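Local structure of putative secreted glycosylhydrolase (Parabacteroides distasonis ATCC 8503, 3IMM) at residues G102-H107 with Q132-I137; N78-Q83 with A172-K177; K8-K13 with D44-F49; G178-Q183 with I196-L201; T57-N62 with D87-W92. The protein is a putative secreted glycoside hydrolase of the 3-keto-disaccharide hydrolase family, probably acting on sugar linkages, though its substrate is not established. All blocks are in the same frame, centred on the assembly; numbering follows the deposited sequence.

Contact 1. Residues G102-H107 with Q132-I137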
# COMPACT_ATOMS: atom_id res chain seq x y z
N GLY A 102 6.90 3.21 2.00
CA GLY A 102 6.08 3.90 2.98
C GLY A 102 5.59 5.26 2.51
O GLY A 102 4.88 5.92 3.22
N ALA A 103 5.95 5.67 1.30
CA ALA A 103 5.36 6.85 0.73
C ALA A 103 3.90 6.61 0.36
O ALA A 103 3.45 5.48 0.21
CB ALA A 103 6.12 7.29 -0.49
N ILE A 104 3.18 7.71 0.17
CA ILE A 104 1.87 7.69 -0.51
C ILE A 104 2.17 7.91 -1.98
O ILE A 104 2.58 9.03 -2.42
CB ILE A 104 0.87 8.73 0.05
CG1 ILE A 104 0.82 8.67 1.56
CG2 ILE A 104 -0.57 8.51 -0.54
CD1 ILE A 104 0.36 7.28 2.06
N TYR A 105 2.04 6.83 -2.74
CA TYR A 105 2.56 6.77 -4.07
C TYR A 105 1.99 7.91 -4.88
O TYR A 105 0.78 8.14 -4.89
CB TYR A 105 2.30 5.45 -4.81
CG TYR A 105 2.78 5.55 -6.22
CD1 TYR A 105 4.13 5.46 -6.48
CD2 TYR A 105 1.91 5.84 -7.28
CE1 TYR A 105 4.63 5.64 -7.77
CE2 TYR A 105 2.40 6.01 -8.57
CZ TYR A 105 3.76 5.88 -8.80
OH TYR A 105 4.28 6.02 -10.05
N GLY A 106 2.86 8.60 -5.58
CA GLY A 106 2.47 9.73 -6.44
C GLY A 106 2.07 11.03 -5.76
O GLY A 106 1.80 12.05 -6.46
N HIS A 107 2.11 11.03 -4.42
CA HIS A 107 1.51 12.11 -3.62
C HIS A 107 2.37 12.70 -2.50
O HIS A 107 2.35 13.93 -2.27
CB HIS A 107 0.15 11.65 -3.08
CG HIS A 107 -0.87 11.46 -4.17
ND1 HIS A 107 -0.96 10.29 -4.90
CD2 HIS A 107 -1.79 12.30 -4.67
CE1 HIS A 107 -1.92 10.43 -5.80
NE2 HIS A 107 -2.43 11.64 -5.69
N GLN A 132 -9.44 11.38 6.62
CA GLN A 132 -8.43 12.05 5.75
C GLN A 132 -6.99 11.96 6.24
O GLN A 132 -6.06 12.38 5.53
CB GLN A 132 -8.82 13.51 5.52
CG GLN A 132 -9.93 13.64 4.51
CD GLN A 132 -10.32 15.09 4.28
OE1 GLN A 132 -10.35 15.88 5.19
NE2 GLN A 132 -10.63 15.42 3.05
N HIS A 133 -6.79 11.44 7.45
CA HIS A 133 -5.44 11.26 8.03
C HIS A 133 -4.95 9.82 7.91
O HIS A 133 -5.58 8.88 8.46
CB HIS A 133 -5.45 11.73 9.49
CG HIS A 133 -5.89 13.15 9.63
ND1 HIS A 133 -5.03 14.21 9.48
CD2 HIS A 133 -7.12 13.69 9.84
CE1 HIS A 133 -5.70 15.34 9.63
NE2 HIS A 133 -6.97 15.05 9.84
N ILE A 134 -3.87 9.65 7.16
CA ILE A 134 -3.17 8.36 6.96
C ILE A 134 -1.76 8.50 7.53
O ILE A 134 -1.08 9.48 7.26
CB ILE A 134 -3.14 7.98 5.44
CG1 ILE A 134 -4.59 7.84 4.96
CG2 ILE A 134 -2.36 6.66 5.18
CD1 ILE A 134 -4.76 7.48 3.49
N MSE A 135 -1.37 7.56 8.38
CA MSE A 135 -0.03 7.48 8.91
C MSE A 135 0.59 6.15 8.51
O MSE A 135 -0.09 5.11 8.51
CB MSE A 135 -0.06 7.60 10.44
CG MSE A 135 1.23 7.20 11.12
SE MSE A 135 1.14 7.37 13.05
CE MSE A 135 0.91 9.32 13.20
N VAL A 136 1.87 6.17 8.15
CA VAL A 136 2.58 4.94 7.86
C VAL A 136 3.73 4.79 8.85
O VAL A 136 4.59 5.66 8.99
CB VAL A 136 3.07 4.86 6.42
CG1 VAL A 136 3.75 3.55 6.16
CG2 VAL A 136 1.92 5.09 5.44
N ILE A 137 3.76 3.64 9.52
CA ILE A 137 4.80 3.32 10.43
C ILE A 137 5.50 2.12 9.82
O ILE A 137 4.87 1.10 9.63
CB ILE A 137 4.22 3.00 11.81
CG1 ILE A 137 3.35 4.17 12.31
CG2 ILE A 137 5.38 2.68 12.79
CD1 ILE A 137 2.16 3.79 13.06
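The carbonyl oxygen of G102 is held by the hydroxyl of T144 and lies against the isopropyl group of V136, 3.8 Å from V136 CG2. V136 CG1 and CG2 both meet this backbone oxygen, CG1 also coming 4.0 Å from G102 CA. With positive phi, G102 brings its bare backbone close to strand 133-138: the two CA atoms of G102 and V136 lie 6.1 Å apart. Two residues on, I104 sends its CD1 methyl toward the strand, where it crosses the I134 side chain and stands 4.2 Å from I134 CG2; V136 CG2 is nearly as close to the same methyl. In I104, CG1 sits beside the backbone N and anti to the carbonyl carbon (chi1 -48°), and with the bend at chi2 (-61°) this brings CD1 near the strand. The far end of 102-107 is fixed by its own bonds, H107 ND1 donating to Y105 O over 2.8 Å in the plane of the imidazole, while F171 stacks on the ring. The contacts across are methyl to methyl and methyl to the G102 carbonyl, and that buried oxygen, though it lies against methyl groups, has its polar need met by the T144 hydroxyl.

Contact 2. Residues N78-Q83 with A172-K177. With NA (sodium ion), chain D.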
# COMPACT_ATOMS: atom_id res chain seq x y z
N ASN A 78 -9.16 5.53 -8.16
CA ASN A 78 -10.20 5.62 -7.13
C ASN A 78 -9.72 4.98 -5.86
O ASN A 78 -10.40 4.17 -5.27
CB ASN A 78 -11.50 4.97 -7.61
CG ASN A 78 -12.06 5.64 -8.84
OD1 ASN A 78 -12.40 6.80 -8.80
ND2 ASN A 78 -12.13 4.92 -9.94
N SER A 79 -8.52 5.36 -5.42
CA SER A 79 -7.91 4.74 -4.25
C SER A 79 -6.68 5.51 -3.78
O SER A 79 -6.19 6.41 -4.45
CB SER A 79 -7.51 3.27 -4.52
OG SER A 79 -6.47 3.18 -5.49
N VAL A 80 -6.19 5.11 -2.60
CA VAL A 80 -4.91 5.61 -2.11
C VAL A 80 -3.94 4.43 -2.01
O VAL A 80 -4.32 3.32 -1.55
CB VAL A 80 -5.10 6.27 -0.73
CG1 VAL A 80 -3.76 6.66 -0.12
CG2 VAL A 80 -6.09 7.43 -0.88
N GLU A 81 -2.70 4.64 -2.46
CA GLU A 81 -1.67 3.60 -2.44
C GLU A 81 -0.48 4.00 -1.57
O GLU A 81 0.16 5.05 -1.74
CB GLU A 81 -1.16 3.28 -3.84
CG GLU A 81 -0.02 2.30 -3.83
CD GLU A 81 0.50 2.03 -5.23
OE1 GLU A 81 0.17 2.81 -6.15
OE2 GLU A 81 1.25 1.04 -5.39
N ILE A 82 -0.23 3.11 -0.61
CA ILE A 82 0.94 3.17 0.23
C ILE A 82 2.01 2.35 -0.48
O ILE A 82 1.87 1.14 -0.65
CB ILE A 82 0.72 2.62 1.64
CG1 ILE A 82 -0.35 3.43 2.41
CG2 ILE A 82 2.08 2.73 2.42
CD1 ILE A 82 -1.80 3.24 1.99
N GLN A 83 3.05 3.04 -0.93
CA GLN A 83 4.14 2.42 -1.67
C GLN A 83 4.92 1.41 -0.83
O GLN A 83 5.29 1.68 0.32
CB GLN A 83 5.11 3.51 -2.10
CG GLN A 83 6.28 3.07 -2.94
CD GLN A 83 5.93 2.73 -4.35
OE1 GLN A 83 4.76 2.53 -4.68
NE2 GLN A 83 6.94 2.68 -5.21
N ALA A 172 -8.14 15.48 -1.72
CA ALA A 172 -9.04 16.21 -0.84
C ALA A 172 -10.51 15.86 -1.02
O ALA A 172 -11.30 16.08 -0.10
CB ALA A 172 -8.84 17.72 -0.98
N GLU A 173 -10.88 15.30 -2.16
CA GLU A 173 -12.29 14.98 -2.43
C GLU A 173 -12.49 13.46 -2.54
O GLU A 173 -13.59 13.00 -2.86
CB GLU A 173 -12.78 15.69 -3.70
CG GLU A 173 -12.02 16.97 -4.11
CD GLU A 173 -12.31 18.20 -3.25
OE1 GLU A 173 -13.24 18.19 -2.42
OE2 GLU A 173 -11.57 19.21 -3.43
N LEU A 174 -11.44 12.69 -2.27
CA LEU A 174 -11.53 11.24 -2.25
C LEU A 174 -12.29 10.78 -0.98
O LEU A 174 -12.08 11.34 0.12
CB LEU A 174 -10.13 10.62 -2.33
CG LEU A 174 -9.83 9.71 -3.53
CD1 LEU A 174 -10.15 10.31 -4.84
CD2 LEU A 174 -8.42 9.25 -3.47
N PRO A 175 -13.24 9.84 -1.16
CA PRO A 175 -13.82 9.14 -0.01
C PRO A 175 -12.76 8.42 0.84
O PRO A 175 -11.75 7.92 0.30
CB PRO A 175 -14.77 8.12 -0.67
CG PRO A 175 -15.10 8.71 -2.02
CD PRO A 175 -13.86 9.43 -2.44
N THR A 176 -13.06 8.29 2.14
CA THR A 176 -12.15 7.73 3.11
C THR A 176 -12.71 6.41 3.68
O THR A 176 -12.62 6.09 4.87
CB THR A 176 -11.82 8.79 4.16
OG1 THR A 176 -13.01 9.16 4.89
CG2 THR A 176 -11.22 10.01 3.46
N LYS A 177 -13.33 5.67 2.77
CA LYS A 177 -13.88 4.35 3.02
C LYS A 177 -13.81 3.57 1.70
O LYS A 177 -14.14 4.11 0.64
CB LYS A 177 -15.35 4.47 3.47
CG LYS A 177 -16.08 3.10 3.49
CD LYS A 177 -17.45 3.12 4.20
CE LYS A 177 -18.11 1.76 4.03
NZ LYS A 177 -19.52 1.70 4.54
NA NA D . 3.85 0.78 -6.06
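L174 CD2 is the meeting point of the two segments, a single methyl lying 3.7 Å from the carbonyl oxygen of S79 and 3.9 Å from V80 CG2. The leucine and valine side chains run at a slant to one another, and V80 offers the branch that lies beside its own backbone N, with CG1 turned anti to that N (chi1 174°). L174 belongs to the loop that leads from strand 141-147 to strand 179-182, and M148 packs on it as well. On the other side S79 is fixed by its hydroxyl, which bonds to W75 O, while V80 also touches V67 of the adjoining strand and I134 of the opposite sheet. Strand 80-85 carries the next residue, E81, to a sodium ion. Its extended side chain places OE2 2.7 Å from the metal, and Q83, bent at chi2 (75°), brings OE1 to 2.4 Å from it. S63 O and N62 OD1 complete the four protein ligands. In the second shell, Q83 NE2 bonds to E99 O, which steadies the amide. The one strand thus serves two chemistries: a seat made of a valine methyl and a backbone carbonyl for a buried leucine at its start, and oxygen ligands for a cation further along, where the negative charge of E81 would probably help to balance that of the sodium.

Contact 3. Residues K8-K13 with D44-F49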
# COMPACT_ATOMS: atom_id res chain seq x y z
N LYS A 8 -8.17 -8.83 13.50
CA LYS A 8 -8.54 -10.03 12.75
C LYS A 8 -7.71 -10.10 11.46
O LYS A 8 -7.30 -9.05 10.90
CB LYS A 8 -10.04 -10.02 12.43
CG LYS A 8 -10.39 -9.11 11.26
CD LYS A 8 -11.90 -8.98 11.03
CE LYS A 8 -12.17 -7.95 9.93
NZ LYS A 8 -13.60 -7.73 9.55
N PRO A 9 -7.47 -11.33 10.99
CA PRO A 9 -6.83 -11.50 9.71
C PRO A 9 -7.64 -10.77 8.62
O PRO A 9 -8.86 -10.92 8.53
CB PRO A 9 -6.84 -13.02 9.53
CG PRO A 9 -7.82 -13.53 10.46
CD PRO A 9 -7.79 -12.64 11.61
N LEU A 10 -6.96 -9.97 7.81
CA LEU A 10 -7.66 -9.13 6.85
C LEU A 10 -8.49 -9.98 5.88
O LEU A 10 -9.56 -9.57 5.46
CB LEU A 10 -6.65 -8.28 6.07
CG LEU A 10 -7.19 -7.36 4.99
CD1 LEU A 10 -8.12 -6.25 5.58
CD2 LEU A 10 -6.00 -6.77 4.14
N PHE A 11 -7.97 -11.14 5.49
CA PHE A 11 -8.62 -11.93 4.47
C PHE A 11 -9.22 -13.18 5.08
O PHE A 11 -9.57 -14.10 4.35
CB PHE A 11 -7.67 -12.29 3.30
CG PHE A 11 -7.12 -11.11 2.56
CD1 PHE A 11 -7.96 -10.09 2.09
CD2 PHE A 11 -5.75 -11.01 2.30
CE1 PHE A 11 -7.44 -9.00 1.40
CE2 PHE A 11 -5.24 -9.95 1.56
CZ PHE A 11 -6.08 -8.93 1.12
N GLY A 12 -9.36 -13.20 6.40
CA GLY A 12 -9.79 -14.37 7.13
C GLY A 12 -8.79 -15.50 7.00
O GLY A 12 -7.66 -15.27 6.63
N LYS A 13 -9.23 -16.72 7.28
CA LYS A 13 -8.40 -17.91 7.06
C LYS A 13 -8.62 -18.43 5.67
O LYS A 13 -9.73 -18.40 5.14
CB LYS A 13 -8.77 -19.00 8.05
CG LYS A 13 -8.79 -18.56 9.50
CD LYS A 13 -9.56 -19.61 10.34
CE LYS A 13 -8.63 -20.47 11.15
NZ LYS A 13 -7.90 -19.62 12.17
N ASP A 44 -15.17 -6.77 1.90
CA ASP A 44 -15.85 -5.71 2.65
C ASP A 44 -15.08 -4.38 2.63
O ASP A 44 -13.88 -4.35 2.39
CB ASP A 44 -16.01 -6.15 4.12
CG ASP A 44 -16.79 -7.43 4.27
OD1 ASP A 44 -17.74 -7.66 3.49
OD2 ASP A 44 -16.46 -8.20 5.20
N GLU A 45 -15.79 -3.29 2.90
CA GLU A 45 -15.19 -1.95 2.96
C GLU A 45 -14.83 -1.60 4.39
O GLU A 45 -15.46 -2.07 5.34
CB GLU A 45 -16.13 -0.90 2.38
CG GLU A 45 -16.49 -1.16 0.91
CD GLU A 45 -17.30 -0.05 0.29
OE1 GLU A 45 -16.88 1.11 0.35
OE2 GLU A 45 -18.37 -0.33 -0.27
N TYR A 46 -13.77 -0.82 4.52
CA TYR A 46 -13.23 -0.40 5.79
C TYR A 46 -12.96 1.11 5.82
O TYR A 46 -12.54 1.70 4.83
CB TYR A 46 -11.91 -1.10 6.03
CG TYR A 46 -12.06 -2.55 6.28
CD1 TYR A 46 -12.28 -3.02 7.58
CD2 TYR A 46 -12.00 -3.47 5.24
CE1 TYR A 46 -12.43 -4.34 7.84
CE2 TYR A 46 -12.14 -4.83 5.51
CZ TYR A 46 -12.35 -5.26 6.80
OH TYR A 46 -12.52 -6.62 7.07
N GLU A 47 -13.20 1.69 6.98
CA GLU A 47 -12.77 3.04 7.31
C GLU A 47 -12.38 3.05 8.78
O GLU A 47 -12.82 2.15 9.56
CB GLU A 47 -13.88 4.06 7.07
CG GLU A 47 -15.16 3.77 7.82
CD GLU A 47 -16.24 4.79 7.52
OE1 GLU A 47 -15.94 5.81 6.83
OE2 GLU A 47 -17.39 4.57 7.97
N ASN A 48 -11.58 4.02 9.17
CA ASN A 48 -11.25 4.22 10.61
C ASN A 48 -10.66 2.95 11.21
O ASN A 48 -11.19 2.36 12.15
CB ASN A 48 -12.50 4.68 11.38
CG ASN A 48 -12.96 6.03 10.91
OD1 ASN A 48 -12.14 6.93 10.68
ND2 ASN A 48 -14.28 6.19 10.74
N PHE A 49 -9.54 2.57 10.62
CA PHE A 49 -8.89 1.33 10.91
C PHE A 49 -7.37 1.49 10.95
O PHE A 49 -6.84 2.48 10.52
CB PHE A 49 -9.30 0.30 9.86
CG PHE A 49 -8.81 0.60 8.48
CD1 PHE A 49 -7.51 0.25 8.08
CD2 PHE A 49 -9.66 1.19 7.54
CE1 PHE A 49 -7.07 0.51 6.78
CE2 PHE A 49 -9.21 1.46 6.26
CZ PHE A 49 -7.92 1.12 5.87
O HOH W 1 -15.49 -6.62 7.80
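The polar part of this contact joins K8 NZ to Y46 OH in a hydrogen bond of 2.9 Å, the ammonium group arriving at the edge of the phenol, near the ring plane. The two side chains come from opposite directions. K8 has CG between its backbone N and carbonyl carbon (chi1 79°) and is fully extended beyond, which carries NZ to the tyrosine hydroxyl. A water extends the link: it donates to D44 OD2 at 3.2 Å and accepts a weak bond from K8 NZ, so that lysine and aspartate, 5.2 Å apart between NZ and OD2, face each other through solvent. The apolar part is smaller, L10 CD1 standing obliquely to the ring at 4.3 Å from Y46 CE2. I180 and I198 add to the packing around the tyrosine. A leucine in place of Y46 would probably leave K8 NZ without its hydroxyl mate and the lysine chain freer to swing. L10 is the second residue of a type I beta turn, P9 to G12, closed by G12 N bonding to P9 O. The contact ties edge strand 8-9 of one sheet to the connection between strands 40-42 and 49-57, which passes from one sheet to the other in this concanavalin-like beta sandwich.

Contact 4. Residues G178-Q183 with I196-L201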
# COMPACT_ATOMS: atom_id res chain seq x y z
N GLY A 178 -13.43 2.31 1.77
CA GLY A 178 -13.50 1.41 0.62
C GLY A 178 -12.76 0.12 0.85
O GLY A 178 -12.37 -0.21 1.98
N PHE A 179 -12.52 -0.60 -0.23
CA PHE A 179 -11.88 -1.90 -0.14
C PHE A 179 -10.38 -1.71 0.10
O PHE A 179 -9.84 -0.65 -0.22
CB PHE A 179 -12.14 -2.72 -1.40
CG PHE A 179 -13.59 -2.90 -1.71
CD1 PHE A 179 -14.31 -3.91 -1.13
CD2 PHE A 179 -14.24 -2.03 -2.58
CE1 PHE A 179 -15.63 -4.06 -1.41
CE2 PHE A 179 -15.59 -2.20 -2.88
CZ PHE A 179 -16.28 -3.21 -2.29
N ILE A 180 -9.77 -2.74 0.68
CA ILE A 180 -8.35 -2.84 0.86
C ILE A 180 -7.82 -3.93 -0.08
O ILE A 180 -8.44 -4.98 -0.27
CB ILE A 180 -7.98 -3.12 2.36
CG1 ILE A 180 -8.47 -1.97 3.24
CG2 ILE A 180 -6.50 -3.27 2.52
CD1 ILE A 180 -8.34 -2.18 4.77
N GLY A 181 -6.70 -3.65 -0.74
CA GLY A 181 -6.07 -4.64 -1.58
C GLY A 181 -4.55 -4.60 -1.59
O GLY A 181 -3.93 -3.66 -1.12
N LEU A 182 -3.98 -5.67 -2.12
CA LEU A 182 -2.56 -5.78 -2.43
C LEU A 182 -2.42 -5.99 -3.92
O LEU A 182 -3.27 -6.61 -4.57
CB LEU A 182 -1.93 -6.94 -1.68
CG LEU A 182 -2.03 -6.93 -0.16
CD1 LEU A 182 -1.55 -8.27 0.42
CD2 LEU A 182 -1.23 -5.72 0.40
N GLN A 183 -1.35 -5.44 -4.46
CA GLN A 183 -1.08 -5.55 -5.88
C GLN A 183 -0.27 -6.79 -6.20
O GLN A 183 0.51 -7.27 -5.38
CB GLN A 183 -0.37 -4.29 -6.36
CG GLN A 183 -1.24 -3.07 -6.19
CD GLN A 183 -0.45 -1.82 -6.33
OE1 GLN A 183 0.07 -1.54 -7.40
NE2 GLN A 183 -0.34 -1.06 -5.24
N ILE A 196 -1.17 -10.32 7.84
CA ILE A 196 -1.99 -9.19 7.40
C ILE A 196 -3.26 -9.18 8.24
O ILE A 196 -4.10 -10.11 8.16
CB ILE A 196 -2.32 -9.25 5.94
CG1 ILE A 196 -1.09 -9.60 5.12
CG2 ILE A 196 -2.90 -7.94 5.45
CD1 ILE A 196 -1.44 -10.19 3.78
N LYS A 197 -3.39 -8.14 9.05
CA LYS A 197 -4.46 -8.01 10.02
C LYS A 197 -4.94 -6.58 10.18
O LYS A 197 -4.27 -5.62 9.81
CB LYS A 197 -4.04 -8.59 11.38
CG LYS A 197 -2.75 -7.96 11.98
CD LYS A 197 -2.32 -8.74 13.19
CE LYS A 197 -1.44 -7.93 14.16
NZ LYS A 197 -1.05 -8.82 15.32
N ILE A 198 -6.13 -6.45 10.71
CA ILE A 198 -6.79 -5.17 10.77
C ILE A 198 -7.58 -5.07 12.09
O ILE A 198 -8.04 -6.07 12.63
CB ILE A 198 -7.71 -4.97 9.54
CG1 ILE A 198 -8.24 -3.55 9.48
CG2 ILE A 198 -8.88 -6.01 9.50
CD1 ILE A 198 -8.88 -3.21 8.14
N ARG A 199 -7.68 -3.87 12.63
CA ARG A 199 -8.67 -3.59 13.67
C ARG A 199 -9.13 -2.15 13.59
O ARG A 199 -8.48 -1.31 12.98
CB ARG A 199 -8.13 -3.89 15.04
CG ARG A 199 -7.07 -3.00 15.48
CD ARG A 199 -6.67 -3.25 16.93
NE ARG A 199 -5.46 -2.46 17.16
CZ ARG A 199 -4.63 -2.62 18.19
NH1 ARG A 199 -4.85 -3.55 19.10
NH2 ARG A 199 -3.54 -1.87 18.26
N SER A 200 -10.28 -1.87 14.20
CA SER A 200 -10.83 -0.52 14.17
C SER A 200 -10.06 0.41 15.10
O SER A 200 -9.50 -0.02 16.10
CB SER A 200 -12.30 -0.54 14.53
OG SER A 200 -12.98 -1.42 13.63
N LEU A 201 -10.04 1.68 14.75
CA LEU A 201 -9.48 2.70 15.63
C LEU A 201 -10.55 3.06 16.68
O LEU A 201 -11.76 2.94 16.45
CB LEU A 201 -9.04 3.92 14.82
CG LEU A 201 -7.91 3.73 13.81
CD1 LEU A 201 -7.67 5.02 13.01
CD2 LEU A 201 -6.63 3.28 14.49
OXT LEU A 201 -10.28 3.43 17.83
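I180 points its CD1 methyl straight at that of I198, the two tips meeting 3.6 Å apart. A second pair repeats the pattern two residues along each strand, in opposite directions of the chain, where L182 CD1 and I196 CD1 come together at 3.9 Å. Both pairs are end-on, so each methyl meets its partner at the midpoint between two backbones that stay some 10 Å apart: I180 CA lies 10.3 Å from I198 CA. I198 differs from the other two isoleucines: its CG1 stands anti to the backbone N (chi1 -171°) with CG2 left between N and the carbonyl carbon, whereas I180, like I196, turns its CG1 beside the backbone N (chi1 -61°); each choice sends CD1 toward the facing sheet. Such contacts rest on dispersion and on the exclusion of water. K197, between the two isoleucines of its strand, takes no part here and makes a cation-pi contact with W7. The two short runs of backbone point in nearly opposite senses, 168° apart. Strand 179-182 lies between 40-42 and 62-69 in the five-stranded sheet, and strand 191-200 between 8-9 and 49-57 in the six-stranded one. The four side chains pack between the two sheets of the sandwich, with F49 and L51 of strand 49-57 against I180, and I40 and V65 against L182.

Contact 5. Residues T57-N62 with D87-W92. With NA (sodium ion), chain D.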
# COMPACT_ATOMS: atom_id res chain seq x y z
N THR A 57 10.97 -8.01 0.71
CA THR A 57 11.25 -7.62 -0.65
C THR A 57 12.25 -8.53 -1.33
O THR A 57 12.95 -9.31 -0.69
CB THR A 57 11.79 -6.17 -0.73
OG1 THR A 57 13.10 -6.13 -0.16
CG2 THR A 57 10.87 -5.21 0.02
N ASP A 58 12.22 -8.42 -2.65
CA ASP A 58 13.24 -8.86 -3.57
C ASP A 58 14.01 -7.61 -4.05
O ASP A 58 13.57 -6.45 -3.86
CB ASP A 58 12.51 -9.42 -4.78
CG ASP A 58 13.11 -10.67 -5.33
OD1 ASP A 58 14.17 -11.10 -4.85
OD2 ASP A 58 12.45 -11.25 -6.23
N VAL A 59 15.13 -7.82 -4.74
CA VAL A 59 15.87 -6.73 -5.32
C VAL A 59 14.92 -6.07 -6.31
O VAL A 59 14.36 -6.74 -7.16
CB VAL A 59 17.21 -7.19 -6.00
CG1 VAL A 59 17.83 -6.05 -6.79
CG2 VAL A 59 18.21 -7.67 -4.93
N GLY A 60 14.67 -4.78 -6.12
CA GLY A 60 13.91 -3.96 -7.06
C GLY A 60 12.40 -4.05 -6.94
O GLY A 60 11.69 -3.55 -7.80
N THR A 61 11.92 -4.70 -5.87
CA THR A 61 10.48 -4.72 -5.57
C THR A 61 9.80 -3.34 -5.65
O THR A 61 10.29 -2.36 -5.11
CB THR A 61 10.25 -5.32 -4.17
OG1 THR A 61 10.55 -6.70 -4.24
CG2 THR A 61 8.81 -5.15 -3.71
N ASN A 62 8.67 -3.29 -6.35
CA ASN A 62 7.83 -2.09 -6.39
C ASN A 62 6.37 -2.55 -6.33
O ASN A 62 5.84 -3.11 -7.28
CB ASN A 62 8.11 -1.24 -7.67
CG ASN A 62 7.24 0.02 -7.76
OD1 ASN A 62 6.29 0.21 -6.99
ND2 ASN A 62 7.56 0.88 -8.71
N ASP A 87 14.02 0.28 -1.49
CA ASP A 87 14.78 1.53 -1.55
C ASP A 87 16.30 1.32 -1.79
O ASP A 87 17.02 2.28 -2.03
CB ASP A 87 14.59 2.31 -0.23
CG ASP A 87 13.22 2.90 -0.09
OD1 ASP A 87 12.39 2.71 -0.98
OD2 ASP A 87 12.94 3.56 0.93
N HIS A 88 16.79 0.11 -1.65
CA HIS A 88 18.23 -0.12 -1.79
C HIS A 88 18.62 -0.40 -3.22
O HIS A 88 19.78 -0.55 -3.49
CB HIS A 88 18.66 -1.28 -0.91
CG HIS A 88 18.23 -1.14 0.51
ND1 HIS A 88 18.96 -0.45 1.45
CD2 HIS A 88 17.10 -1.55 1.14
CE1 HIS A 88 18.32 -0.47 2.61
NE2 HIS A 88 17.19 -1.13 2.44
N CYS A 89 17.66 -0.50 -4.11
CA CYS A 89 17.93 -0.62 -5.55
C CYS A 89 17.74 0.77 -6.12
O CYS A 89 16.67 1.34 -5.94
CB CYS A 89 16.92 -1.56 -6.18
SG CYS A 89 17.19 -1.84 -7.86
N GLU A 90 18.74 1.31 -6.79
CA GLU A 90 18.63 2.65 -7.37
C GLU A 90 18.59 2.58 -8.88
O GLU A 90 19.55 2.94 -9.52
CB GLU A 90 19.81 3.53 -6.90
N LYS A 91 17.47 2.13 -9.46
CA LYS A 91 17.40 1.83 -10.92
C LYS A 91 17.09 3.02 -11.82
O LYS A 91 17.59 3.11 -12.95
CB LYS A 91 16.32 0.78 -11.23
CG LYS A 91 16.83 -0.64 -11.25
CD LYS A 91 15.85 -1.56 -11.96
CE LYS A 91 14.60 -1.84 -11.17
NZ LYS A 91 13.98 -3.14 -11.59
N TRP A 92 16.23 3.90 -11.32
CA TRP A 92 15.69 5.00 -12.08
C TRP A 92 16.38 6.25 -11.60
O TRP A 92 15.78 7.31 -11.48
CB TRP A 92 14.17 5.05 -11.85
CG TRP A 92 13.55 3.64 -12.00
CD1 TRP A 92 13.10 2.83 -10.99
CD2 TRP A 92 13.41 2.87 -13.21
NE1 TRP A 92 12.65 1.63 -11.51
CE2 TRP A 92 12.83 1.63 -12.86
CE3 TRP A 92 13.70 3.12 -14.56
CZ2 TRP A 92 12.53 0.66 -13.80
CZ3 TRP A 92 13.40 2.15 -15.48
CH2 TRP A 92 12.82 0.93 -15.10
NA NA D . 3.85 0.78 -6.06
O HOH W 2 10.15 -0.07 -10.25
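A type II beta turn from D58 to T61, closed by T61 N bonding to D58 O, brings G60 against C89, their CA atoms 5.4 Å apart. The CB of C89 lies 3.9 Å from G60 N, and its SG, anti to the backbone N (chi1 -177°), reaches toward V59 CG1 at 4.4 Å. G60, at positive phi, presents bare backbone to the cysteine, and its N-H is taken by the carboxylate of D86. A second bond stiffens the turn, from D58 N to T61 OG1 over 2.9 Å. Farther along, a water bridges the segments, accepting from N62 ND2 at 3.2 Å and from W92 NE1 at 3.3 Å. The amide of N62 is thereby used at both ends, for OD1 binds the sodium ion 2.7 Å away. These are two surface loops beside a metal site, whose remaining ligands are S63, E81 and Q83, at one end of the beta sandwich.

In the fold
Contacts 3 and 4 are close neighbours, with centres 5 Å apart, and share the pairing of strand 8-9 with 191-200: K8 O meets I198 N and L10 N meets I196 O, both at 2.9 Å. Contacts 1 and 2 also abut, A103 O lying 2.7 Å from Q83 N, and contact 1 is nested within the chain loop that contact 2 closes. Contacts 2 and 5 have centres 25 Å apart yet both supply ligands to the one sodium ion. Contact 4 stands farther from that site, the side chain of L182 being about 10 Å from the sodium. Contact 3 lies far from contact 5, about 29 Å between centres.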